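Local coordinates for protein aspartate aminotransferase (Thermotoga maritima, PDB 1O4S) that catalyses the pyridoxal-phosphate-dependent transfer of an amino group between L-aspartate and 2-oxoglutarate, yielding oxaloacetate and L-glutamate, at residues B[41-47]-B[349-353]; B[46-52]-B[365-371]. All coordinates share one frame; numbering follows the deposited sequence.

Contact 1 (B[41-47]-B[349-353]); sequences EDVINLT and KVALV
Thr-47 and Ala-351 meet methyl to methyl, CG2 of Thr-47 lying 3.8 Å from CB of Ala-351. With OG1 set between the backbone N and carbonyl carbon (chi1 64°), CG2 falls anti to the carbonyl carbon and is left to face Ala-351; beside it, CB of Thr-47 packs 3.5 Å from Val-353 CG2. The carboxamide of Asn-45 also rests near the alanine methyl, a group small enough to sit beside both side chains. Asn-45 OD1 takes the N-H of Thr-47 in the carbonyl plane, N to OD1 3.0 Å, an Asx turn just where strand 44-45 gives way to the loop. With an alanine here in place of Asn-45, the Thr-47 N-H would probably lose its side-chain acceptor and the turn its brace. Strand 44-45 is the edge of the small-domain sheet, paired parallel to strand 350-354: Ala-351 N gives a nearly straight bond (168°) to Ile-44 O, while Ile-44 N and Leu-46 N bond to the carbonyls of Lys-349 and Ala-351. On the face holding Ile-44 and Val-350, Leu-46 CD1 slants past Val-350 CG1 at 3.9 Å, under helix 372-386. At the other end of the pair, Lys-349 lays CE 3.5 Å from Glu-41 OE2, but its NZ bonds to Glu-346 O.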
loop_
_atom_site.group_PDB
_atom_site.type_symbol
_atom_site.label_atom_id
_atom_site.label_comp_id
_atom_site.label_asym_id
_atom_site.label_seq_id
_atom_site.Cartn_x
_atom_site.Cartn_y
_atom_site.Cartn_z
ATOM N N GLU B 41 9.826 -7.256 -33.528
ATOM C CA GLU B 41 8.601 -6.866 -34.212
ATOM C C GLU B 41 8.187 -5.446 -33.791
ATOM O O GLU B 41 8.432 -5.002 -32.645
ATOM C CB GLU B 41 7.471 -7.864 -33.949
ATOM C CG GLU B 41 7.787 -9.302 -34.342
ATOM C CD GLU B 41 7.683 -9.560 -35.833
ATOM O OE1 GLU B 41 7.903 -10.738 -36.243
ATOM O OE2 GLU B 41 7.381 -8.604 -36.600
ATOM N N ASP B 42 7.567 -4.748 -34.746
ATOM C CA ASP B 42 7.126 -3.367 -34.551
ATOM C C ASP B 42 5.702 -3.335 -33.999
ATOM O O ASP B 42 4.736 -3.052 -34.723
ATOM C CB ASP B 42 7.221 -2.561 -35.859
ATOM C CG ASP B 42 6.903 -1.076 -35.654
ATOM O OD1 ASP B 42 7.025 -0.559 -34.489
ATOM O OD2 ASP B 42 6.503 -0.369 -36.606
ATOM N N VAL B 43 5.588 -3.629 -32.710
ATOM C CA VAL B 43 4.293 -3.657 -32.045
ATOM C C VAL B 43 3.895 -2.231 -31.668
ATOM O O VAL B 43 4.638 -1.555 -30.958
ATOM C CB VAL B 43 4.329 -4.525 -30.751
ATOM C CG1 VAL B 43 3.083 -4.312 -29.899
ATOM C CG2 VAL B 43 4.504 -6.009 -31.104
ATOM N N ILE B 44 2.742 -1.780 -32.156
ATOM C CA ILE B 44 2.130 -0.563 -31.660
ATOM C C ILE B 44 1.163 -0.977 -30.548
ATOM O O ILE B 44 0.177 -1.663 -30.779
ATOM C CB ILE B 44 1.430 0.241 -32.787
ATOM C CG1 ILE B 44 2.392 0.492 -33.964
ATOM C CG2 ILE B 44 0.914 1.575 -32.246
ATOM C CD1 ILE B 44 1.684 0.819 -35.268
ATOM N N ASN B 45 1.467 -0.548 -29.336
ATOM C CA ASN B 45 0.780 -1.014 -28.147
ATOM C C ASN B 45 -0.170 0.059 -27.687
ATOM O O ASN B 45 0.243 1.038 -27.099
ATOM C CB ASN B 45 1.781 -1.349 -27.021
ATOM C CG ASN B 45 1.127 -2.144 -25.867
ATOM O OD1 ASN B 45 0.050 -1.788 -25.394
ATOM N ND2 ASN B 45 1.768 -3.248 -25.455
ATOM N N LEU B 46 -1.447 -0.159 -27.945
ATOM C CA LEU B 46 -2.496 0.762 -27.566
ATOM C C LEU B 46 -3.318 0.265 -26.377
ATOM O O LEU B 46 -4.536 0.490 -26.317
ATOM C CB LEU B 46 -3.393 0.978 -28.775
ATOM C CG LEU B 46 -2.570 1.405 -29.981
ATOM C CD1 LEU B 46 -3.487 1.592 -31.157
ATOM C CD2 LEU B 46 -1.743 2.669 -29.667
ATOM N N THR B 47 -2.650 -0.376 -25.424
ATOM C CA THR B 47 -3.311 -0.863 -24.203
ATOM C C THR B 47 -3.032 -0.042 -22.954
ATOM O O THR B 47 -3.605 -0.334 -21.914
ATOM C CB THR B 47 -2.902 -2.323 -23.876
ATOM O OG1 THR B 47 -1.494 -2.412 -23.586
ATOM C CG2 THR B 47 -3.154 -3.263 -25.074
ATOM N N LYS B 349 0.382 -6.707 -35.384
ATOM C CA LYS B 349 1.228 -6.229 -34.289
ATOM C C LYS B 349 0.693 -4.908 -33.720
ATOM O O LYS B 349 1.466 -3.966 -33.428
ATOM C CB LYS B 349 2.707 -6.132 -34.692
ATOM C CG LYS B 349 3.165 -7.093 -35.799
ATOM C CD LYS B 349 3.379 -8.507 -35.333
ATOM C CE LYS B 349 3.982 -9.362 -36.447
ATOM N NZ LYS B 349 2.982 -9.972 -37.383
ATOM N N VAL B 350 -0.634 -4.866 -33.560
ATOM C CA VAL B 350 -1.315 -3.850 -32.761
ATOM C C VAL B 350 -1.976 -4.507 -31.565
ATOM O O VAL B 350 -2.726 -5.485 -31.703
ATOM C CB VAL B 350 -2.392 -3.077 -33.565
ATOM C CG1 VAL B 350 -3.035 -1.992 -32.686
ATOM C CG2 VAL B 350 -1.792 -2.494 -34.832
ATOM N N ALA B 351 -1.696 -3.945 -30.394
ATOM C CA ALA B 351 -2.236 -4.414 -29.130
ATOM C C ALA B 351 -3.413 -3.570 -28.599
ATOM O O ALA B 351 -3.277 -2.384 -28.305
ATOM C CB ALA B 351 -1.136 -4.508 -28.101
ATOM N N LEU B 352 -4.573 -4.230 -28.478
ATOM C CA LEU B 352 -5.759 -3.684 -27.817
ATOM C C LEU B 352 -6.189 -4.586 -26.649
ATOM O O LEU B 352 -5.694 -5.698 -26.475
ATOM C CB LEU B 352 -6.905 -3.506 -28.808
ATOM C CG LEU B 352 -6.611 -2.753 -30.117
ATOM C CD1 LEU B 352 -7.722 -2.900 -31.143
ATOM C CD2 LEU B 352 -6.369 -1.311 -29.855
ATOM N N VAL B 353 -7.099 -4.078 -25.838
ATOM C CA VAL B 353 -7.565 -4.799 -24.676
ATOM C C VAL B 353 -8.981 -5.340 -24.950
ATOM O O VAL B 353 -9.863 -4.580 -25.264
ATOM C CB VAL B 353 -7.612 -3.897 -23.451
ATOM C CG1 VAL B 353 -7.973 -4.714 -22.224
ATOM C CG2 VAL B 353 -6.257 -3.177 -23.254
#

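Contact 2 (B[46-52]-B[365-371]); sequences LTAGEPD and RLSFATS. With SO4 (sulfate ion), chain K.
Leu-46 and Leu-366 run alongside each other in the same direction, with CD1 of Leu-46 4.1 Å from CG of Leu-366. The other branch of Leu-46 meets Thr-370 at about a right angle, CD2 to CG2 3.7 Å; a branched aliphatic side chain suits this double task. Thr-370 OG1, buried close by, finds no polar partner. Ser-367 ties the strand end to the loop twice. Its N-H bonds to Leu-46 O, and its OG, held beside the backbone N (chi1 -58°), donates to Ala-48 O at 2.6 Å, tilted from the carbonyl plane; a side chain this short can grip a carbonyl so close to its own backbone. Ala-369 turns its methyl onto the loop, CB reaching Glu-50 O at 3.5 Å, while the carboxylate of Asp-52, salt-bridged to Arg-305, lies against the alanine carbonyl. Lys-73 of the second subunit bonds to Pro-51 O. The Arg-365 guanidinium makes a weak bond to Thr-47 O at its edge and holds a sulfate with two arms, NH1 to O1 at 2.9 Å and NH2 to O3 at 3.0 Å. Asn-185 bonds both arginine and sulfate; at Gly-49 a CB would run into the anion, so a missing side chain makes room. The sulfate probably comes from the crystallisation liquor, but this two-pronged grip is consistent with Arg-365 holding a carboxylate of aspartate, with Gly-49 probably part of the same site.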
loop_
_atom_site.group_PDB
_atom_site.type_symbol
_atom_site.label_atom_id
_atom_site.label_comp_id
_atom_site.label_asym_id
_atom_site.label_seq_id
_atom_site.Cartn_x
_atom_site.Cartn_y
_atom_site.Cartn_z
ATOM N N LEU B 46 -1.447 -0.159 -27.945
ATOM C CA LEU B 46 -2.496 0.762 -27.566
ATOM C C LEU B 46 -3.318 0.265 -26.377
ATOM O O LEU B 46 -4.536 0.490 -26.317
ATOM C CB LEU B 46 -3.393 0.978 -28.775
ATOM C CG LEU B 46 -2.570 1.405 -29.981
ATOM C CD1 LEU B 46 -3.487 1.592 -31.157
ATOM C CD2 LEU B 46 -1.743 2.669 -29.667
ATOM N N THR B 47 -2.650 -0.376 -25.424
ATOM C CA THR B 47 -3.311 -0.863 -24.203
ATOM C C THR B 47 -3.032 -0.042 -22.954
ATOM O O THR B 47 -3.605 -0.334 -21.914
ATOM C CB THR B 47 -2.902 -2.323 -23.876
ATOM O OG1 THR B 47 -1.494 -2.412 -23.586
ATOM C CG2 THR B 47 -3.154 -3.263 -25.074
ATOM N N ALA B 48 -2.160 0.968 -23.039
ATOM C CA ALA B 48 -1.701 1.660 -21.842
ATOM C C ALA B 48 -2.830 2.246 -21.011
ATOM O O ALA B 48 -3.791 2.794 -21.545
ATOM C CB ALA B 48 -0.660 2.747 -22.184
ATOM N N GLY B 49 -2.697 2.090 -19.699
ATOM C CA GLY B 49 -3.507 2.802 -18.737
ATOM C C GLY B 49 -2.843 4.018 -18.113
ATOM O O GLY B 49 -3.281 4.459 -17.033
ATOM N N GLU B 50 -1.790 4.560 -18.752
ATOM C CA GLU B 50 -1.071 5.733 -18.229
ATOM C C GLU B 50 -0.651 6.674 -19.343
ATOM O O GLU B 50 -0.294 6.209 -20.415
ATOM C CB GLU B 50 0.199 5.327 -17.429
ATOM C CG GLU B 50 1.319 4.718 -18.265
ATOM C CD GLU B 50 2.370 3.989 -17.453
ATOM O OE1 GLU B 50 2.613 4.386 -16.287
ATOM O OE2 GLU B 50 2.970 3.027 -18.011
ATOM N N PRO B 51 -0.628 7.983 -19.058
ATOM C CA PRO B 51 -0.200 8.951 -20.065
ATOM C C PRO B 51 1.252 8.740 -20.484
ATOM O O PRO B 51 2.096 8.239 -19.722
ATOM C CB PRO B 51 -0.453 10.317 -19.394
ATOM C CG PRO B 51 -1.385 10.023 -18.271
ATOM C CD PRO B 51 -1.032 8.643 -17.799
ATOM N N ASP B 52 1.538 9.086 -21.718
ATOM C CA ASP B 52 2.889 8.966 -22.265
ATOM C C ASP B 52 3.679 10.283 -22.103
ATOM O O ASP B 52 4.365 10.726 -23.013
ATOM C CB ASP B 52 2.800 8.567 -23.746
ATOM C CG ASP B 52 1.997 9.568 -24.583
ATOM O OD1 ASP B 52 0.933 10.023 -24.131
ATOM O OD2 ASP B 52 2.335 9.933 -25.719
ATOM N N ARG B 365 -10.903 -2.061 -26.225
ATOM C CA ARG B 365 -10.442 -0.765 -25.723
ATOM C C ARG B 365 -9.123 -0.381 -26.363
ATOM O O ARG B 365 -8.154 -1.125 -26.292
ATOM C CB ARG B 365 -10.255 -0.765 -24.202
ATOM C CG ARG B 365 -10.081 0.614 -23.634
ATOM C CD ARG B 365 -9.648 0.639 -22.216
ATOM N NE ARG B 365 -8.234 0.331 -22.058
ATOM C CZ ARG B 365 -7.638 0.264 -20.878
ATOM N NH1 ARG B 365 -8.336 0.496 -19.775
ATOM N NH2 ARG B 365 -6.343 -0.035 -20.805
ATOM N N LEU B 366 -9.134 0.794 -26.987
ATOM C CA LEU B 366 -7.972 1.418 -27.580
ATOM C C LEU B 366 -7.548 2.640 -26.719
ATOM O O LEU B 366 -8.348 3.492 -26.335
ATOM C CB LEU B 366 -8.295 1.775 -29.045
ATOM C CG LEU B 366 -7.254 2.533 -29.875
ATOM C CD1 LEU B 366 -7.543 2.375 -31.346
ATOM C CD2 LEU B 366 -7.182 4.036 -29.493
ATOM N N SER B 367 -6.278 2.696 -26.369
ATOM C CA SER B 367 -5.748 3.845 -25.645
ATOM C C SER B 367 -5.069 4.740 -26.627
ATOM O O SER B 367 -4.361 4.263 -27.535
ATOM C CB SER B 367 -4.712 3.423 -24.584
ATOM O OG SER B 367 -5.322 2.528 -23.689
ATOM N N PHE B 368 -5.268 6.036 -26.467
ATOM C CA PHE B 368 -4.562 6.965 -27.327
ATOM C C PHE B 368 -3.515 7.804 -26.554
ATOM O O PHE B 368 -3.379 9.030 -26.736
ATOM C CB PHE B 368 -5.521 7.788 -28.190
ATOM C CG PHE B 368 -6.666 8.402 -27.459
ATOM C CD1 PHE B 368 -6.540 9.653 -26.863
ATOM C CD2 PHE B 368 -7.904 7.754 -27.417
ATOM C CE1 PHE B 368 -7.615 10.247 -26.245
ATOM C CE2 PHE B 368 -8.971 8.334 -26.790
ATOM C CZ PHE B 368 -8.824 9.592 -26.201
ATOM N N ALA B 369 -2.787 7.103 -25.686
ATOM C CA ALA B 369 -1.611 7.672 -25.025
ATOM C C ALA B 369 -0.397 7.327 -25.880
ATOM O O ALA B 369 0.573 6.741 -25.413
ATOM C CB ALA B 369 -1.478 7.163 -23.574
ATOM N N THR B 370 -0.488 7.661 -27.162
ATOM C CA THR B 370 0.645 7.634 -28.076
ATOM C C THR B 370 0.492 8.706 -29.150
ATOM O O THR B 370 -0.556 9.330 -29.294
ATOM C CB THR B 370 0.884 6.227 -28.715
ATOM O OG1 THR B 370 0.089 6.054 -29.884
ATOM C CG2 THR B 370 0.400 5.086 -27.841
ATOM N N SER B 371 1.571 8.931 -29.886
ATOM C CA SER B 371 1.605 9.994 -30.867
ATOM C C SER B 371 0.583 9.781 -31.997
ATOM O O SER B 371 0.214 8.646 -32.319
ATOM C CB SER B 371 3.002 10.095 -31.439
ATOM O OG SER B 371 3.349 8.877 -32.041
HETATM S S SO4 K . -5.954 -0.253 -17.093
HETATM O O1 SO4 K . -6.827 0.901 -17.354
HETATM O O2 SO4 K . -6.835 -1.384 -16.778
HETATM O O3 SO4 K . -5.023 -0.589 -18.196
HETATM O O4 SO4 K . -5.110 0.106 -15.967
#

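Both contacts build on one chain segment as it runs inward: Leu-46 and Thr-47 belong to each, closing the parallel strand pair of contact 1 and opening the loop of contact 2. Their partner strands, 350-354 and 363-367, are neighbours in the same sheet, joined where Val-353 O lies 2.9 Å from Arg-365 N, a probable hydrogen bond. Both are partly buried, but contact 1 sits farther out, its centre about 21 Å from the centre of the chain, against about 13 Å for that of contact 2, and reaches the surface at Asp-42. Its chemistry is regular backbone pairing with aliphatic packing. In contact 2 side chains bond to loop carbonyls, and an arginine faces a bound anion beside the active site and the second subunit.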